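PDB 6XJJ: 2-oxoglutarate-dependent dioxygenase tropC from Talaromyces stipitatus, which acts as an iron- and 2-oxoglutarate-dependent dioxygenase in the pathway that makes fungal tropolones. Local coordinates for residues Lys90-Thr95 / Leu253-Thr258; Leu115-Arg120 / Gly156-Gly161; Ile192-Gly197 / Val210-Leu215; Gln198-Ala203 / Gly295-Ala300; Leu225-Gln230 / Glu309-Val314. All coordinates share one frame; numbering follows the deposited sequence.

Interaction 1: residues Lys90-Thr95 / Leu253-Thr258; sequences KIFGCT and LQQKGT
The ring of F92 meets L253, Q254 and Q255 as helix 85-99 packs against the end of strand 249-253, part of the main sheet of the jelly-roll (double-stranded beta-helix) fold of this oxygenase family. L253 reaches the ring obliquely: its CD2 lies 3.4 Å from F92 CE2, and its CG lies 3.6 Å from F92 CZ. The same methyl, L253 CD2, also touches I91 CG2 at 3.6 Å, as the two aliphatic chains pass in opposite senses. Q254 contributes its backbone, with Q254 O 3.3 Å from F92 CZ, again obliquely. The third neighbour comes over a ring face, where Q255 CG makes a CH-pi contact 4.3 Å from the F92 centroid and 13° off the ring normal. Q255 holds CG anti to its own backbone N (chi1 -155°) and runs on extended, which takes the amide past the ring to Y312, whose backbone N is hydrogen-bonded to Q255 OE1. Further out, Y181 of helix 171-204 covers both I91 and L253, Y312 also packs on F92, and L253 is paired through its backbone with V314. The loop itself turns away in a type II beta turn from Q255 to T258. Q255 O accepts from both T258 N and T258 OG1, the hydroxyl coming in at 2.9 Å, in the carbonyl plane and on a lone pair.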
# COMPACT_ATOMS: atom_id res chain seq x y z
N LYS A 90 0.57 17.23 0.69
CA LYS A 90 -0.81 17.52 1.03
C LYS A 90 -1.44 16.34 1.76
O LYS A 90 -2.22 16.54 2.70
CB LYS A 90 -1.59 17.89 -0.24
CG LYS A 90 -2.86 18.67 0.01
CD LYS A 90 -3.66 18.92 -1.26
CE LYS A 90 -2.89 19.76 -2.28
NZ LYS A 90 -3.74 20.11 -3.46
N ILE A 91 -1.09 15.10 1.39
CA ILE A 91 -1.73 13.94 2.01
C ILE A 91 -1.22 13.71 3.43
O ILE A 91 -1.96 13.21 4.28
CB ILE A 91 -1.54 12.67 1.15
CG1 ILE A 91 -2.50 11.57 1.58
CG2 ILE A 91 -0.12 12.13 1.25
CD1 ILE A 91 -3.97 11.86 1.27
N PHE A 92 0.05 14.04 3.72
CA PHE A 92 0.49 14.02 5.11
C PHE A 92 -0.14 15.14 5.92
O PHE A 92 -0.33 14.99 7.13
CB PHE A 92 2.01 14.10 5.23
CG PHE A 92 2.71 12.84 4.85
CD1 PHE A 92 2.58 11.71 5.63
CD2 PHE A 92 3.57 12.80 3.77
CE1 PHE A 92 3.23 10.54 5.31
CE2 PHE A 92 4.23 11.63 3.44
CZ PHE A 92 4.07 10.51 4.22
N GLY A 93 -0.45 16.27 5.28
CA GLY A 93 -1.27 17.26 5.95
C GLY A 93 -2.60 16.69 6.40
O GLY A 93 -2.99 16.83 7.56
N CYS A 94 -3.30 16.02 5.48
CA CYS A 94 -4.58 15.41 5.83
C CYS A 94 -4.42 14.40 6.95
O CYS A 94 -5.24 14.34 7.87
CB CYS A 94 -5.20 14.74 4.60
SG CYS A 94 -5.68 15.88 3.35
N THR A 95 -3.36 13.59 6.90
CA THR A 95 -3.21 12.50 7.85
C THR A 95 -2.99 13.04 9.26
O THR A 95 -3.57 12.53 10.22
CB THR A 95 -2.05 11.61 7.42
OG1 THR A 95 -2.27 11.19 6.07
CG2 THR A 95 -1.98 10.39 8.30
N LEU A 253 3.79 5.31 1.03
CA LEU A 253 4.46 6.60 1.12
C LEU A 253 4.98 6.78 2.54
O LEU A 253 4.18 6.90 3.47
CB LEU A 253 3.50 7.73 0.75
CG LEU A 253 4.02 9.17 0.93
CD1 LEU A 253 5.21 9.44 0.02
CD2 LEU A 253 2.91 10.18 0.69
N GLN A 254 6.30 6.80 2.70
CA GLN A 254 6.87 7.00 4.01
C GLN A 254 7.16 8.49 4.21
O GLN A 254 7.05 9.30 3.29
CB GLN A 254 8.15 6.20 4.20
CG GLN A 254 8.09 4.80 3.71
CD GLN A 254 9.31 4.06 4.15
OE1 GLN A 254 10.04 4.54 5.01
NE2 GLN A 254 9.68 3.04 3.39
N GLN A 255 7.56 8.83 5.42
CA GLN A 255 7.76 10.22 5.80
C GLN A 255 9.25 10.50 5.92
O GLN A 255 9.98 9.72 6.54
CB GLN A 255 7.04 10.51 7.12
CG GLN A 255 6.66 11.96 7.32
CD GLN A 255 5.89 12.15 8.61
OE1 GLN A 255 5.70 11.21 9.38
NE2 GLN A 255 5.39 13.36 8.82
N LYS A 256 9.70 11.60 5.32
CA LYS A 256 11.10 12.00 5.42
C LYS A 256 11.51 12.16 6.87
O LYS A 256 10.91 12.93 7.63
CB LYS A 256 11.32 13.30 4.64
CG LYS A 256 12.68 13.98 4.82
CD LYS A 256 12.86 15.11 3.80
CE LYS A 256 13.92 16.13 4.20
NZ LYS A 256 15.25 15.54 4.48
N GLY A 257 12.54 11.41 7.27
CA GLY A 257 13.07 11.46 8.61
C GLY A 257 12.62 10.36 9.55
O GLY A 257 12.83 10.48 10.76
N THR A 258 12.00 9.29 9.03
CA THR A 258 11.55 8.18 9.85
C THR A 258 12.13 6.88 9.32
O THR A 258 12.57 6.80 8.17
CB THR A 258 10.02 8.06 9.87
OG1 THR A 258 9.55 7.70 8.56
CG2 THR A 258 9.38 9.37 10.28

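Interaction 2: residues Leu115-Arg120 / Gly156-Gly161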
# COMPACT_ATOMS: atom_id res chain seq x y z
N LEU A 115 -21.08 0.25 6.97
CA LEU A 115 -22.15 -0.58 6.43
C LEU A 115 -21.69 -2.02 6.25
O LEU A 115 -20.66 -2.27 5.61
CB LEU A 115 -22.63 -0.00 5.09
CG LEU A 115 -23.73 -0.75 4.34
CD1 LEU A 115 -25.04 -0.73 5.13
CD2 LEU A 115 -23.91 -0.16 2.94
N GLY A 116 -22.44 -2.95 6.82
CA GLY A 116 -22.19 -4.36 6.61
C GLY A 116 -20.72 -4.71 6.73
O GLY A 116 -20.05 -4.37 7.71
N LYS A 117 -20.21 -5.40 5.72
CA LYS A 117 -18.82 -5.82 5.68
C LYS A 117 -17.94 -4.85 4.90
O LYS A 117 -16.79 -5.19 4.58
CB LYS A 117 -18.72 -7.24 5.10
CG LYS A 117 -19.40 -8.28 5.97
CD LYS A 117 -19.41 -9.65 5.32
CE LYS A 117 -20.10 -10.68 6.22
NZ LYS A 117 -20.22 -12.02 5.57
N SER A 118 -18.45 -3.67 4.57
CA SER A 118 -17.56 -2.55 4.31
C SER A 118 -16.73 -2.32 5.55
O SER A 118 -17.28 -2.07 6.63
CB SER A 118 -18.34 -1.29 3.95
OG SER A 118 -19.05 -1.47 2.73
N PHE A 119 -15.42 -2.42 5.41
CA PHE A 119 -14.52 -2.26 6.54
C PHE A 119 -13.85 -0.91 6.32
O PHE A 119 -12.74 -0.81 5.78
CB PHE A 119 -13.52 -3.47 6.61
CG PHE A 119 -12.68 -3.50 7.85
CD1 PHE A 119 -13.19 -4.02 9.02
CD2 PHE A 119 -11.37 -3.05 7.83
CE1 PHE A 119 -12.42 -4.07 10.17
CE2 PHE A 119 -10.59 -3.10 8.98
CZ PHE A 119 -11.12 -3.61 10.15
N ARG A 120 -14.57 0.15 6.70
CA ARG A 120 -14.20 1.53 6.41
C ARG A 120 -14.31 2.35 7.69
O ARG A 120 -15.20 2.11 8.52
CB ARG A 120 -15.12 2.15 5.36
CG ARG A 120 -15.22 1.39 4.07
CD ARG A 120 -13.94 1.45 3.24
NE ARG A 120 -14.13 0.65 2.03
CZ ARG A 120 -14.73 1.09 0.94
NH1 ARG A 120 -15.21 2.32 0.87
NH2 ARG A 120 -14.87 0.28 -0.10
N GLY A 156 -22.11 -3.04 1.22
CA GLY A 156 -22.18 -3.93 2.36
C GLY A 156 -21.30 -5.16 2.24
O GLY A 156 -20.91 -5.72 3.27
N LYS A 157 -20.98 -5.59 1.02
CA LYS A 157 -20.12 -6.74 0.81
C LYS A 157 -18.70 -6.43 1.30
O LYS A 157 -18.39 -5.31 1.72
CB LYS A 157 -20.14 -7.14 -0.66
CG LYS A 157 -21.47 -7.73 -1.10
CD LYS A 157 -21.52 -7.92 -2.61
CE LYS A 157 -22.84 -8.55 -3.03
NZ LYS A 157 -23.01 -8.57 -4.51
N PHE A 158 -17.83 -7.44 1.25
CA PHE A 158 -16.48 -7.29 1.79
C PHE A 158 -15.74 -6.11 1.17
O PHE A 158 -15.46 -6.09 -0.03
CB PHE A 158 -15.67 -8.58 1.60
CG PHE A 158 -15.97 -9.65 2.63
CD1 PHE A 158 -15.53 -9.49 3.94
CD2 PHE A 158 -16.60 -10.84 2.28
CE1 PHE A 158 -15.76 -10.47 4.89
CE2 PHE A 158 -16.83 -11.83 3.24
CZ PHE A 158 -16.41 -11.63 4.54
N SER A 159 -15.45 -5.11 2.02
CA SER A 159 -14.62 -3.96 1.67
C SER A 159 -15.06 -3.29 0.37
O SER A 159 -14.24 -2.79 -0.41
CB SER A 159 -13.14 -4.34 1.60
OG SER A 159 -12.64 -4.64 2.90
N THR A 160 -16.38 -3.28 0.13
CA THR A 160 -16.95 -2.49 -0.95
C THR A 160 -18.22 -1.80 -0.46
O THR A 160 -19.13 -2.46 0.05
CB THR A 160 -17.25 -3.35 -2.19
OG1 THR A 160 -18.07 -4.47 -1.83
CG2 THR A 160 -15.95 -3.84 -2.82
N GLY A 161 -18.28 -0.49 -0.65
CA GLY A 161 -19.35 0.32 -0.13
C GLY A 161 -18.92 1.76 0.01
O GLY A 161 -17.90 2.17 -0.54
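K117 is joined to the facing loop through both of its backbone polar groups. Its N donates to G156 O at 2.6 Å, and K117 O receives S159 N at 2.9 Å in a nearly straight bond (171°), although this donor stands above the carbonyl plane instead of on a lone pair. R120 adds a side-chain bond. R120 NH2 donates to S159 O at 3.1 Å with an N-H...O angle of 162°; the acceptor lies in the guanidinium plane, while the donor sits well above the plane of the carbonyl. A bend at chi2 (-70°) folds the arginine back toward this loop. Its NH1 makes weaker bonds, to G161 O and, outside the pair of loops, to A146 O and N163 OD1, and S118 OG bonds weakly to T160 O. These are two beta turns set backbone against backbone: a type II' turn from L115 to S118, leading into edge strand 121-123 of the main sheet, and a type II turn from K157 to T160, in the long loop between strand 139-144 and helix 171-204. Packing flanks the polar centre. The extended K117 chain crosses F158 obliquely and lays CD over one ring face, 3.8 Å from the F158 centroid in a CH-pi contact. Past G116, L115 puts CD2 3.8 Å from G156 N, and its side chain also touches A155 and P162.

Interaction 3: residues Ile192-Gly197 / Val210-Leu215; sequences IVRILG and VLNDIL
G197 N donates to V193 O at 2.8 Å, a regular helical bond, and L211 CD1 settles close against it, 3.5 Å from that same G197 N. L211 CD1 thus packs on the bare backbone of helix 171-204 at G197, and it also meets L196 CB at 3.8 Å. One turn back, V193 gives the largest share of the helix side. Its CG1, anti to the backbone N (chi1 167°), points at L211 and N212 and lies 3.9 Å from L211 CB; CG2 is turned to I214 and L215, farther along the 3-10 segment. There V193 CG2 lies 3.8 Å from I214 CD1 and meets L215 CD2 tip to tip. N212 and R194 cross at about a right angle, their amide and guanidinium planes 70° apart; the nearest approach is N212 OD1 to R194 CG at 3.7 Å. L215 CD1 lies over one face of that guanidinium, 4.1 Å from R194 NH2. Beyond, L318 of strand 311-318 packs on V193, I214 and L215, and W292 on L211 and I214. With no polar bond found between the segments, mostly aliphatic packing probably sets how the loop sits on its parent helix.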
# COMPACT_ATOMS: atom_id res chain seq x y z
N ILE A 192 2.08 0.24 -12.73
CA ILE A 192 2.85 -0.85 -12.14
C ILE A 192 2.36 -2.19 -12.66
O ILE A 192 3.16 -3.07 -13.00
CB ILE A 192 2.79 -0.77 -10.60
CG1 ILE A 192 3.51 0.49 -10.12
CG2 ILE A 192 3.42 -2.00 -9.96
CD1 ILE A 192 3.26 0.86 -8.67
N VAL A 193 1.04 -2.37 -12.73
CA VAL A 193 0.49 -3.64 -13.19
C VAL A 193 0.94 -3.95 -14.61
O VAL A 193 1.32 -5.09 -14.92
CB VAL A 193 -1.04 -3.63 -13.08
CG1 VAL A 193 -1.64 -4.80 -13.83
CG2 VAL A 193 -1.44 -3.70 -11.61
N ARG A 194 0.91 -2.96 -15.50
CA ARG A 194 1.26 -3.23 -16.89
C ARG A 194 2.74 -3.53 -17.05
O ARG A 194 3.12 -4.29 -17.95
CB ARG A 194 0.88 -2.04 -17.77
CG ARG A 194 -0.59 -1.69 -17.72
CD ARG A 194 -0.96 -0.59 -18.69
NE ARG A 194 -2.30 -0.09 -18.40
CZ ARG A 194 -2.55 1.00 -17.67
NH1 ARG A 194 -1.57 1.76 -17.21
NH2 ARG A 194 -3.81 1.36 -17.44
N ILE A 195 3.59 -2.94 -16.20
CA ILE A 195 5.01 -3.28 -16.20
C ILE A 195 5.20 -4.72 -15.74
O ILE A 195 5.98 -5.48 -16.34
CB ILE A 195 5.79 -2.28 -15.33
CG1 ILE A 195 5.73 -0.87 -15.94
CG2 ILE A 195 7.24 -2.72 -15.19
CD1 ILE A 195 6.27 0.23 -15.03
N LEU A 196 4.50 -5.11 -14.67
CA LEU A 196 4.54 -6.50 -14.21
C LEU A 196 4.06 -7.45 -15.31
O LEU A 196 4.70 -8.47 -15.58
CB LEU A 196 3.69 -6.65 -12.95
CG LEU A 196 4.22 -5.94 -11.70
CD1 LEU A 196 3.19 -5.90 -10.58
CD2 LEU A 196 5.50 -6.60 -11.21
N GLY A 197 2.94 -7.12 -15.95
CA GLY A 197 2.46 -7.94 -17.05
C GLY A 197 3.51 -8.11 -18.14
O GLY A 197 3.65 -9.19 -18.71
N VAL A 210 -1.67 -9.78 -19.47
CA VAL A 210 -2.21 -10.91 -18.72
C VAL A 210 -2.96 -10.40 -17.51
O VAL A 210 -4.04 -10.89 -17.16
CB VAL A 210 -1.09 -11.87 -18.25
CG1 VAL A 210 -1.70 -13.24 -17.98
CG2 VAL A 210 0.13 -11.96 -19.15
N LEU A 211 -2.37 -9.42 -16.83
CA LEU A 211 -2.77 -9.02 -15.50
C LEU A 211 -3.77 -7.88 -15.50
O LEU A 211 -4.25 -7.50 -14.44
CB LEU A 211 -1.54 -8.59 -14.69
CG LEU A 211 -0.35 -9.56 -14.65
CD1 LEU A 211 0.80 -8.92 -13.88
CD2 LEU A 211 -0.69 -10.92 -14.07
N ASN A 212 -4.08 -7.30 -16.66
CA ASN A 212 -4.78 -6.03 -16.67
C ASN A 212 -6.24 -6.14 -16.25
O ASN A 212 -6.88 -5.10 -16.04
CB ASN A 212 -4.67 -5.40 -18.05
CG ASN A 212 -3.24 -5.02 -18.40
OD1 ASN A 212 -2.37 -4.98 -17.53
ND2 ASN A 212 -3.01 -4.67 -19.66
N ASP A 213 -6.79 -7.34 -16.08
CA ASP A 213 -8.19 -7.46 -15.68
C ASP A 213 -8.43 -7.06 -14.23
O ASP A 213 -9.57 -6.76 -13.87
CB ASP A 213 -8.67 -8.89 -15.90
CG ASP A 213 -8.84 -9.21 -17.37
OD1 ASP A 213 -8.88 -8.26 -18.18
OD2 ASP A 213 -8.94 -10.40 -17.73
N ILE A 214 -7.40 -7.06 -13.37
CA ILE A 214 -7.56 -6.52 -12.02
C ILE A 214 -7.75 -5.01 -12.02
O ILE A 214 -8.16 -4.45 -11.00
CB ILE A 214 -6.37 -6.84 -11.10
CG1 ILE A 214 -5.05 -6.55 -11.81
CG2 ILE A 214 -6.46 -8.27 -10.54
CD1 ILE A 214 -3.84 -6.51 -10.90
N LEU A 215 -7.42 -4.34 -13.12
CA LEU A 215 -7.72 -2.91 -13.19
C LEU A 215 -9.18 -2.65 -13.53
O LEU A 215 -9.64 -1.52 -13.35
CB LEU A 215 -6.80 -2.25 -14.22
CG LEU A 215 -5.31 -2.43 -13.91
CD1 LEU A 215 -4.47 -1.86 -15.01
CD2 LEU A 215 -4.91 -1.81 -12.57

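Interaction 4: residues Gln198-Ala203 / Gly295-Ala300; sequences QGIHKA and GYYRSA
The rings of Y296 and Y297 both reach helix 171-204, where they meet G199, I200 and A203. Over one face of the Y297 ring lies Y296 CD2, 3.6 Å above the plane and offset toward the rim. I200 approaches both rings obliquely with a single methyl: its CD1 is 3.6 Å from Y297 CE2 and 4.0 Å from Y296 CD2. I200 CG1, the carbon that carries this methyl, adds a second touch on the same ring atom, 3.8 Å from Y297 CE2. A203 CB comes obliquely to the hydroxyl end of the Y296 ring, 3.5 Å from Y296 CZ, and F204 meets Y296 edge-to-face. The contact joins the last turns of the long helix 171-204 to the loop between helix 287-292 and strand 302-304 of the jelly-roll oxygenase domain, away from the annotated sites. The tyrosines leave adjacent backbone positions with different first torsions, CG of Y296 anti to its N (chi1 -180°) and CG of Y297 beside it (chi1 -63°), yet both hydroxyls arrive at the helix. Y297 OH lies 3.4 Å from G199 CA, an approach open because this residue has no side chain, and it is hydrogen-bonded to L196 O. Y296 OH pairs instead with R67 NE of helix 56-72.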
# COMPACT_ATOMS: atom_id res chain seq x y z
N GLN A 198 4.25 -7.05 -18.44
CA GLN A 198 5.31 -7.13 -19.44
C GLN A 198 6.45 -8.03 -18.97
O GLN A 198 7.02 -8.79 -19.76
CB GLN A 198 5.82 -5.72 -19.76
CG GLN A 198 6.90 -5.63 -20.82
CD GLN A 198 6.50 -6.24 -22.15
OE1 GLN A 198 5.40 -6.01 -22.65
NE2 GLN A 198 7.43 -6.97 -22.77
N GLY A 199 6.80 -7.96 -17.68
CA GLY A 199 7.77 -8.90 -17.15
C GLY A 199 7.29 -10.34 -17.22
O GLY A 199 8.10 -11.26 -17.39
N ILE A 200 5.98 -10.56 -17.11
CA ILE A 200 5.43 -11.90 -17.33
C ILE A 200 5.60 -12.32 -18.78
O ILE A 200 6.04 -13.44 -19.08
CB ILE A 200 3.95 -11.94 -16.89
CG1 ILE A 200 3.84 -11.69 -15.38
CG2 ILE A 200 3.31 -13.26 -17.27
CD1 ILE A 200 4.56 -12.70 -14.51
N HIS A 201 5.24 -11.43 -19.72
CA HIS A 201 5.47 -11.70 -21.13
C HIS A 201 6.90 -12.16 -21.38
O HIS A 201 7.13 -13.17 -22.06
CB HIS A 201 5.18 -10.45 -21.96
CG HIS A 201 5.57 -10.59 -23.40
ND1 HIS A 201 4.90 -11.42 -24.27
CD2 HIS A 201 6.61 -10.06 -24.10
CE1 HIS A 201 5.48 -11.38 -25.45
NE2 HIS A 201 6.52 -10.56 -25.38
N LYS A 202 7.88 -11.42 -20.85
CA LYS A 202 9.28 -11.77 -21.08
C LYS A 202 9.63 -13.09 -20.42
O LYS A 202 10.41 -13.87 -20.96
CB LYS A 202 10.19 -10.65 -20.57
CG LYS A 202 10.17 -9.40 -21.42
CD LYS A 202 11.12 -8.34 -20.88
CE LYS A 202 12.58 -8.71 -21.06
NZ LYS A 202 12.99 -8.82 -22.48
N ALA A 203 9.06 -13.36 -19.24
CA ALA A 203 9.42 -14.56 -18.50
C ALA A 203 8.80 -15.80 -19.11
O ALA A 203 9.50 -16.78 -19.39
CB ALA A 203 9.01 -14.44 -17.03
N GLY A 295 5.00 -17.88 -7.98
CA GLY A 295 5.99 -17.34 -7.06
C GLY A 295 7.02 -16.47 -7.74
O GLY A 295 7.98 -16.04 -7.09
N TYR A 296 6.84 -16.20 -9.04
CA TYR A 296 7.83 -15.43 -9.79
C TYR A 296 7.93 -14.01 -9.26
O TYR A 296 9.03 -13.45 -9.17
CB TYR A 296 7.45 -15.46 -11.28
CG TYR A 296 8.39 -14.71 -12.18
CD1 TYR A 296 9.61 -15.25 -12.55
CD2 TYR A 296 8.04 -13.48 -12.70
CE1 TYR A 296 10.47 -14.57 -13.39
CE2 TYR A 296 8.88 -12.79 -13.54
CZ TYR A 296 10.10 -13.34 -13.88
OH TYR A 296 10.95 -12.66 -14.72
N TYR A 297 6.80 -13.41 -8.89
CA TYR A 297 6.77 -12.19 -8.11
C TYR A 297 6.51 -12.59 -6.66
O TYR A 297 5.46 -13.18 -6.35
CB TYR A 297 5.72 -11.22 -8.64
CG TYR A 297 5.98 -10.72 -10.07
CD1 TYR A 297 7.28 -10.49 -10.52
CD2 TYR A 297 4.94 -10.48 -10.95
CE1 TYR A 297 7.52 -10.04 -11.81
CE2 TYR A 297 5.17 -10.03 -12.25
CZ TYR A 297 6.47 -9.81 -12.67
OH TYR A 297 6.71 -9.37 -13.95
N ARG A 298 7.46 -12.31 -5.77
CA ARG A 298 7.42 -12.80 -4.40
C ARG A 298 6.62 -11.88 -3.48
O ARG A 298 6.76 -10.65 -3.52
CB ARG A 298 8.83 -12.95 -3.83
CG ARG A 298 9.69 -14.07 -4.40
CD ARG A 298 10.96 -14.19 -3.52
NE ARG A 298 10.57 -14.43 -2.12
CZ ARG A 298 10.81 -13.60 -1.10
NH1 ARG A 298 10.37 -13.91 0.11
NH2 ARG A 298 11.52 -12.49 -1.24
N SER A 299 5.80 -12.48 -2.61
CA SER A 299 5.23 -11.80 -1.45
C SER A 299 6.13 -12.07 -0.24
O SER A 299 6.26 -13.22 0.19
CB SER A 299 3.80 -12.26 -1.16
OG SER A 299 3.28 -11.60 -0.02
N ALA A 300 6.73 -11.02 0.30
CA ALA A 300 7.74 -11.12 1.33
C ALA A 300 7.21 -10.62 2.66
O ALA A 300 6.47 -9.63 2.71
CB ALA A 300 9.00 -10.34 0.95

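Interaction 5: residues Leu225-Gln230 / Glu309-Val314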
# COMPACT_ATOMS: atom_id res chain seq x y z
N LEU A 225 -1.99 6.04 8.20
CA LEU A 225 -1.35 5.32 9.29
C LEU A 225 -0.66 6.29 10.23
O LEU A 225 0.01 7.23 9.79
CB LEU A 225 -0.35 4.30 8.74
CG LEU A 225 -0.97 3.17 7.92
CD1 LEU A 225 0.07 2.42 7.09
CD2 LEU A 225 -1.67 2.20 8.84
N HIS A 226 -0.82 6.04 11.53
CA HIS A 226 -0.16 6.80 12.59
C HIS A 226 0.52 5.85 13.56
O HIS A 226 -0.11 4.91 14.05
CB HIS A 226 -1.15 7.68 13.36
CG HIS A 226 -0.51 8.43 14.48
ND1 HIS A 226 -1.22 8.85 15.59
CD2 HIS A 226 0.76 8.85 14.67
CE1 HIS A 226 -0.40 9.47 16.42
NE2 HIS A 226 0.81 9.48 15.88
N TYR A 227 1.79 6.11 13.85
CA TYR A 227 2.58 5.31 14.79
C TYR A 227 3.04 6.24 15.91
O TYR A 227 3.97 7.04 15.72
CB TYR A 227 3.79 4.70 14.10
CG TYR A 227 3.47 3.77 12.95
CD1 TYR A 227 2.70 2.64 13.13
CD2 TYR A 227 3.89 4.08 11.67
CE1 TYR A 227 2.40 1.80 12.06
CE2 TYR A 227 3.60 3.27 10.59
CZ TYR A 227 2.85 2.13 10.79
OH TYR A 227 2.56 1.32 9.71
N ALA A 228 2.40 6.16 17.08
CA ALA A 228 2.86 6.96 18.20
C ALA A 228 4.27 6.52 18.61
O ALA A 228 4.55 5.32 18.67
CB ALA A 228 1.91 6.81 19.39
N PRO A 229 5.16 7.46 18.91
CA PRO A 229 6.54 7.09 19.24
C PRO A 229 6.68 6.62 20.68
O PRO A 229 5.84 6.89 21.54
CB PRO A 229 7.31 8.40 19.04
CG PRO A 229 6.31 9.45 19.39
CD PRO A 229 4.96 8.92 18.97
N GLN A 230 7.78 5.90 20.94
CA GLN A 230 8.13 5.44 22.28
C GLN A 230 9.63 5.56 22.49
O GLN A 230 10.42 5.20 21.60
CB GLN A 230 7.70 3.98 22.51
CG GLN A 230 6.19 3.74 22.45
CD GLN A 230 5.83 2.28 22.65
OE1 GLN A 230 6.67 1.40 22.50
NE2 GLN A 230 4.57 2.02 22.97
N GLU A 309 10.80 8.43 16.92
CA GLU A 309 10.27 9.49 16.08
C GLU A 309 8.82 9.19 15.75
O GLU A 309 8.44 8.04 15.55
CB GLU A 309 11.10 9.61 14.80
CG GLU A 309 12.58 9.83 15.04
CD GLU A 309 12.86 10.99 15.97
OE1 GLU A 309 12.16 12.02 15.86
OE2 GLU A 309 13.78 10.88 16.81
N ARG A 310 8.00 10.24 15.70
CA ARG A 310 6.63 10.08 15.25
C ARG A 310 6.64 9.77 13.76
O ARG A 310 7.41 10.36 12.99
CB ARG A 310 5.81 11.33 15.54
CG ARG A 310 4.32 11.17 15.28
CD ARG A 310 3.55 12.45 15.65
NE ARG A 310 3.68 12.76 17.07
CZ ARG A 310 2.99 12.16 18.04
NH1 ARG A 310 2.14 11.19 17.75
NH2 ARG A 310 3.17 12.50 19.31
N ARG A 311 5.80 8.82 13.35
CA ARG A 311 5.82 8.28 12.00
C ARG A 311 4.41 8.24 11.43
O ARG A 311 3.47 7.74 12.07
CB ARG A 311 6.45 6.88 11.97
CG ARG A 311 6.41 6.18 10.60
CD ARG A 311 7.11 4.82 10.65
NE ARG A 311 6.77 3.95 9.52
CZ ARG A 311 7.34 3.96 8.32
NH1 ARG A 311 8.33 4.80 8.03
NH2 ARG A 311 6.92 3.11 7.40
N TYR A 312 4.27 8.79 10.22
CA TYR A 312 3.09 8.67 9.39
C TYR A 312 3.44 7.89 8.13
O TYR A 312 4.60 7.87 7.70
CB TYR A 312 2.55 10.05 9.02
CG TYR A 312 2.03 10.83 10.20
CD1 TYR A 312 0.96 10.37 10.95
CD2 TYR A 312 2.65 12.00 10.60
CE1 TYR A 312 0.49 11.08 12.03
CE2 TYR A 312 2.20 12.72 11.69
CZ TYR A 312 1.12 12.25 12.41
OH TYR A 312 0.67 12.96 13.49
N SER A 313 2.44 7.24 7.55
CA SER A 313 2.61 6.63 6.24
C SER A 313 1.23 6.45 5.62
O SER A 313 0.21 6.41 6.31
CB SER A 313 3.36 5.30 6.34
OG SER A 313 2.66 4.36 7.13
N VAL A 314 1.22 6.38 4.29
CA VAL A 314 -0.01 6.16 3.53
C VAL A 314 0.19 4.90 2.70
O VAL A 314 1.11 4.83 1.87
CB VAL A 314 -0.37 7.36 2.64
CG1 VAL A 314 -1.59 7.04 1.80
CG2 VAL A 314 -0.62 8.58 3.50
O HOH W 1 4.09 1.40 7.18
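R311 lies alongside Y227, both chains pointing the same way, its guanidinium plane 16° from that of the ring. R311 CB is 3.8 Å from Y227 CD2, CG and CD each come 3.5 Å from Y227 CD2, and R311 NE reaches 3.4 Å from Y227 CE2, which stands at the edge of the guanidinium. An extended chain (chi1 175°) carries the tip on: NH2 bonds weakly to a water that also binds Y227 OH at 3.0 Å and S313 OG, while NH1 makes weak bonds to Q254 OE1 and T258 OG1. Beneath this row the antiparallel strands pair, Y227 N donating to R311 O at 2.9 Å and L225 N to S313 O at 2.9 Å. The other sheet face carries H226 and Y312, side by side with their rings oblique. R310 NH1 donates to H226 NE2 at 2.9 Å, in the plane of both groups, and H226 ND1 is bonded to E140. With Y227 as their neighbour on the next strand, R311 and S313 form the Arg-X-Ser motif of plant-type 2-oxoglutarate dioxygenases, consistent with the predicted role of R311 in binding the cosubstrate.

In the fold
From the N terminus, interaction 1 opens first, on helix 85-99, and closes only after strand 249-253. The turn pairing of interaction 2 and the short return of interaction 3 both nest within that long loop, in series. Interaction 4 starts on the same helix as interaction 3, inside its span, so these two cross, and they touch at L196 and Y297. Interactions 4 and 5 each start within interaction 1 and close beyond it, and they cross one another. Interaction 1 lays helix 85-99 on the main sheet, and interaction 5 pairs strands 222-227 and 311-318 within it, near the predicted cosubstrate-binding arginine; interactions 3 and 4 lie on the opposite side of the chain's centre from both.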